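Local atomic coordinates of subclass B3 metallo-beta-lactamase (Sphingobium indicum, PDB entry 7LUU), a protein that probably hydrolyses beta-lactam antibiotics, as a subclass B3 metallo-beta-lactamase with two zinc ions in an active site that includes a glutamic acid ligand. Residues L59-V71 with W209-V221. Numbering follows the deposited sequence. Where two conformers were deposited one is given.
Sequences LPPERVFGNSYLV and WNACEGKRCKAIV
The turn of hairpin 62-70 butts against one side of hairpin 209-221 at G66 and C212, whose CA atoms are 4.9 Å apart. Strands 62-65 and 209-213 run nearly perpendicular, at 102°, and each hairpin pairs its backbone within itself. A type II' turn closes each: F65 to S68, with a classic beta bulge at its base, V64 and F65 both facing S68, and E213 to R216. Glycine suits the second position of both turns, G66 and G214, where phi is positive; at G66 a side chain would also collide with C212 O.

F65 buries more surface than any other residue of the contact. With CG anti to its backbone N (chi1 -173°), its ring lies between the side chains of E213 and K218. The E213 carboxylate stacks on one face, offset toward the rim, the planes 11° apart, and E213 CG makes a CH-pi contact there; K218 CD sits 3.8 Å from the ring centroid over the opposite face. The backbone oxygens of A211 and R216 meet the ring edge, which probably carries partial positive charge. E213 is long enough to lie across its face and bring OE2 to G66 N, from which it accepts a nearly straight hydrogen bond (2.7 Å, 172°) on the anti lone pair. Deeper in, W209 NE1 donates to S68 OG at 2.8 Å, in the indole plane. A211, with only a methyl, fits against the F65 ring (CB to CD2 4.0 Å), while I220 CD1 packs on S68 CB. Outside, the C212-C217 disulfide staples the second hairpin.

The contact thus joins an end of the seven-stranded sheet to the six-stranded one, the two halves of the alpha-beta/beta-alpha sandwich, away from the zinc ions. I81 of strand 79-82 touches N67, S68 and W209, and strand 262-265 meets V64, K218 and I220.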
# COMPACT_ATOMS: atom_id res chain seq x y z
N LEU A 59 -8.67 -14.35 5.75
CA LEU A 59 -8.64 -15.14 4.50
C LEU A 59 -7.45 -16.07 4.56
O LEU A 59 -6.39 -15.69 5.06
CB LEU A 59 -8.50 -14.22 3.28
CG LEU A 59 -9.70 -13.30 2.98
CD1 LEU A 59 -9.34 -12.39 1.79
CD2 LEU A 59 -11.02 -14.14 2.66
N PRO A 60 -7.55 -17.27 4.01
CA PRO A 60 -6.37 -18.08 3.93
C PRO A 60 -5.33 -17.41 3.05
O PRO A 60 -5.65 -16.85 1.99
CB PRO A 60 -6.86 -19.38 3.26
CG PRO A 60 -8.06 -18.92 2.37
CD PRO A 60 -8.71 -17.84 3.26
N PRO A 61 -4.07 -17.46 3.42
CA PRO A 61 -3.03 -16.95 2.51
C PRO A 61 -2.96 -17.78 1.25
O PRO A 61 -3.25 -19.00 1.24
CB PRO A 61 -1.73 -17.03 3.35
CG PRO A 61 -2.05 -18.10 4.41
CD PRO A 61 -3.53 -18.03 4.67
N GLU A 62 -2.68 -17.10 0.14
CA GLU A 62 -2.79 -17.74 -1.19
C GLU A 62 -1.63 -17.27 -2.06
O GLU A 62 -1.19 -16.11 -1.94
CB GLU A 62 -4.12 -17.39 -1.90
CG GLU A 62 -5.33 -18.02 -1.22
CD GLU A 62 -6.66 -17.72 -1.89
OE1 GLU A 62 -7.06 -16.55 -1.95
OE2 GLU A 62 -7.33 -18.70 -2.31
N ARG A 63 -1.15 -18.17 -2.92
CA ARG A 63 -0.18 -17.80 -3.97
C ARG A 63 -0.92 -17.03 -5.05
O ARG A 63 -2.04 -17.41 -5.45
CB ARG A 63 0.48 -19.05 -4.58
CG ARG A 63 1.48 -18.72 -5.71
CD ARG A 63 1.78 -20.01 -6.58
NE ARG A 63 2.09 -21.12 -5.69
CZ ARG A 63 3.23 -21.26 -5.05
NH1 ARG A 63 4.19 -20.37 -5.20
NH2 ARG A 63 3.43 -22.31 -4.24
N VAL A 64 -0.34 -15.92 -5.49
CA VAL A 64 -0.86 -15.14 -6.60
C VAL A 64 -0.35 -15.75 -7.89
O VAL A 64 -1.12 -16.20 -8.75
CB VAL A 64 -0.43 -13.67 -6.49
CG1 VAL A 64 -0.91 -12.81 -7.67
CG2 VAL A 64 -1.08 -13.01 -5.23
N PHE A 65 0.97 -15.78 -8.03
CA PHE A 65 1.59 -16.35 -9.20
C PHE A 65 3.06 -16.51 -8.83
O PHE A 65 3.64 -15.65 -8.17
CB PHE A 65 1.45 -15.45 -10.43
CG PHE A 65 1.92 -16.08 -11.68
CD1 PHE A 65 1.11 -17.02 -12.33
CD2 PHE A 65 3.14 -15.73 -12.25
CE1 PHE A 65 1.53 -17.62 -13.52
CE2 PHE A 65 3.57 -16.34 -13.48
CZ PHE A 65 2.79 -17.30 -14.06
N GLY A 66 3.65 -17.63 -9.21
CA GLY A 66 5.10 -17.65 -9.00
C GLY A 66 5.43 -17.63 -7.54
O GLY A 66 4.78 -18.27 -6.72
N ASN A 67 6.37 -16.75 -7.24
CA ASN A 67 6.95 -16.51 -5.94
C ASN A 67 6.16 -15.53 -5.09
O ASN A 67 6.63 -15.15 -4.02
CB ASN A 67 8.40 -15.99 -6.13
CG ASN A 67 8.53 -14.54 -6.80
OD1 ASN A 67 7.59 -13.91 -7.31
ND2 ASN A 67 9.78 -14.07 -6.85
N SER A 68 4.98 -15.12 -5.54
CA SER A 68 4.31 -13.97 -4.93
C SER A 68 3.00 -14.45 -4.33
O SER A 68 2.25 -15.22 -4.97
CB SER A 68 4.03 -12.91 -6.06
OG SER A 68 5.33 -12.38 -6.49
N TYR A 69 2.71 -13.94 -3.15
CA TYR A 69 1.59 -14.40 -2.34
C TYR A 69 0.81 -13.26 -1.72
O TYR A 69 1.29 -12.15 -1.56
CB TYR A 69 2.08 -15.28 -1.16
CG TYR A 69 2.95 -16.43 -1.58
CD1 TYR A 69 4.30 -16.24 -1.90
CD2 TYR A 69 2.42 -17.70 -1.65
CE1 TYR A 69 5.13 -17.35 -2.27
CE2 TYR A 69 3.24 -18.80 -2.02
CZ TYR A 69 4.58 -18.62 -2.32
OH TYR A 69 5.38 -19.71 -2.70
N LEU A 70 -0.39 -13.59 -1.27
CA LEU A 70 -1.19 -12.69 -0.43
C LEU A 70 -1.27 -13.23 0.98
O LEU A 70 -1.60 -14.41 1.20
CB LEU A 70 -2.62 -12.56 -0.97
CG LEU A 70 -2.59 -11.76 -2.28
CD1 LEU A 70 -3.96 -11.71 -2.96
CD2 LEU A 70 -1.96 -10.32 -2.16
N VAL A 71 -1.00 -12.35 1.95
CA VAL A 71 -1.05 -12.75 3.37
C VAL A 71 -1.86 -11.77 4.20
O VAL A 71 -1.80 -11.75 5.43
CB VAL A 71 0.35 -12.91 3.98
CG1 VAL A 71 1.04 -14.14 3.35
CG2 VAL A 71 1.21 -11.62 3.83
N TRP A 209 6.54 -5.61 -10.11
CA TRP A 209 7.60 -6.57 -10.30
C TRP A 209 7.07 -7.74 -11.12
O TRP A 209 5.87 -7.94 -11.24
CB TRP A 209 8.10 -7.06 -8.91
CG TRP A 209 7.09 -7.96 -8.18
CD1 TRP A 209 7.04 -9.34 -8.12
CD2 TRP A 209 5.96 -7.49 -7.40
NE1 TRP A 209 5.96 -9.76 -7.34
CE2 TRP A 209 5.31 -8.65 -6.86
CE3 TRP A 209 5.50 -6.23 -7.07
CZ2 TRP A 209 4.14 -8.57 -6.07
CZ3 TRP A 209 4.31 -6.13 -6.23
CH2 TRP A 209 3.67 -7.32 -5.76
N ASN A 210 8.00 -8.54 -11.65
CA ASN A 210 7.67 -9.77 -12.37
C ASN A 210 7.69 -10.98 -11.44
O ASN A 210 8.57 -11.11 -10.58
CB ASN A 210 8.69 -10.01 -13.48
CG ASN A 210 8.33 -9.32 -14.80
OD1 ASN A 210 7.26 -8.71 -14.91
ND2 ASN A 210 9.23 -9.42 -15.81
N ALA A 211 6.69 -11.86 -11.61
CA ALA A 211 6.62 -13.16 -10.96
C ALA A 211 6.59 -14.20 -12.05
O ALA A 211 5.90 -14.01 -13.06
CB ALA A 211 5.39 -13.26 -10.03
N CYS A 212 7.39 -15.26 -11.89
CA CYS A 212 7.53 -16.22 -12.96
C CYS A 212 7.21 -17.63 -12.48
O CYS A 212 7.47 -17.96 -11.34
CB CYS A 212 8.97 -16.22 -13.55
SG CYS A 212 9.42 -14.54 -14.13
N GLU A 213 6.67 -18.43 -13.41
CA GLU A 213 6.50 -19.88 -13.22
C GLU A 213 7.11 -20.52 -14.44
O GLU A 213 6.56 -20.36 -15.53
CB GLU A 213 5.03 -20.26 -13.08
CG GLU A 213 4.43 -19.76 -11.71
CD GLU A 213 2.97 -20.08 -11.49
OE1 GLU A 213 2.39 -20.84 -12.32
OE2 GLU A 213 2.37 -19.60 -10.48
N GLY A 214 8.24 -21.19 -14.24
CA GLY A 214 9.00 -21.73 -15.35
C GLY A 214 9.40 -20.60 -16.27
O GLY A 214 10.02 -19.61 -15.85
N LYS A 215 8.96 -20.69 -17.53
CA LYS A 215 9.31 -19.67 -18.50
C LYS A 215 8.24 -18.61 -18.65
O LYS A 215 8.39 -17.73 -19.50
CB LYS A 215 9.61 -20.33 -19.85
CG LYS A 215 10.75 -21.33 -19.79
CD LYS A 215 10.71 -22.21 -21.04
CE LYS A 215 11.92 -23.13 -21.14
NZ LYS A 215 11.95 -23.84 -22.46
N ARG A 216 7.17 -18.63 -17.87
CA ARG A 216 6.10 -17.65 -18.05
C ARG A 216 6.17 -16.65 -16.92
O ARG A 216 6.31 -17.06 -15.77
CB ARG A 216 4.73 -18.31 -18.07
CG ARG A 216 4.62 -19.40 -19.15
CD ARG A 216 3.16 -19.61 -19.56
NE ARG A 216 2.31 -19.89 -18.40
CZ ARG A 216 1.38 -19.07 -17.92
NH1 ARG A 216 1.15 -17.88 -18.49
NH2 ARG A 216 0.66 -19.45 -16.87
N CYS A 217 6.19 -15.36 -17.26
CA CYS A 217 6.26 -14.32 -16.25
C CYS A 217 5.05 -13.43 -16.38
O CYS A 217 4.51 -13.23 -17.47
CB CYS A 217 7.47 -13.43 -16.35
SG CYS A 217 9.07 -14.41 -16.20
N LYS A 218 4.62 -12.91 -15.24
CA LYS A 218 3.51 -11.95 -15.21
C LYS A 218 3.97 -10.71 -14.47
O LYS A 218 4.63 -10.81 -13.43
CB LYS A 218 2.28 -12.45 -14.48
CG LYS A 218 1.58 -13.58 -15.25
CD LYS A 218 0.25 -13.93 -14.50
CE LYS A 218 -0.45 -15.17 -15.02
NZ LYS A 218 -1.03 -14.75 -16.33
N ALA A 219 3.58 -9.56 -14.99
CA ALA A 219 3.86 -8.28 -14.37
C ALA A 219 2.82 -7.98 -13.30
O ALA A 219 1.62 -7.82 -13.64
CB ALA A 219 3.83 -7.20 -15.44
N ILE A 220 3.23 -7.93 -12.03
CA ILE A 220 2.30 -7.68 -10.93
C ILE A 220 2.44 -6.22 -10.51
O ILE A 220 3.56 -5.67 -10.39
CB ILE A 220 2.59 -8.61 -9.73
CG1 ILE A 220 2.47 -10.09 -10.20
CG2 ILE A 220 1.63 -8.34 -8.62
CD1 ILE A 220 2.73 -11.07 -8.98
N VAL A 221 1.31 -5.58 -10.20
CA VAL A 221 1.30 -4.23 -9.68
C VAL A 221 0.57 -4.26 -8.34
O VAL A 221 -0.59 -4.67 -8.30
CB VAL A 221 0.55 -3.29 -10.63
CG1 VAL A 221 0.43 -1.86 -10.03
CG2 VAL A 221 1.35 -3.22 -11.94
O HOH W 1 9.99 -12.28 -8.48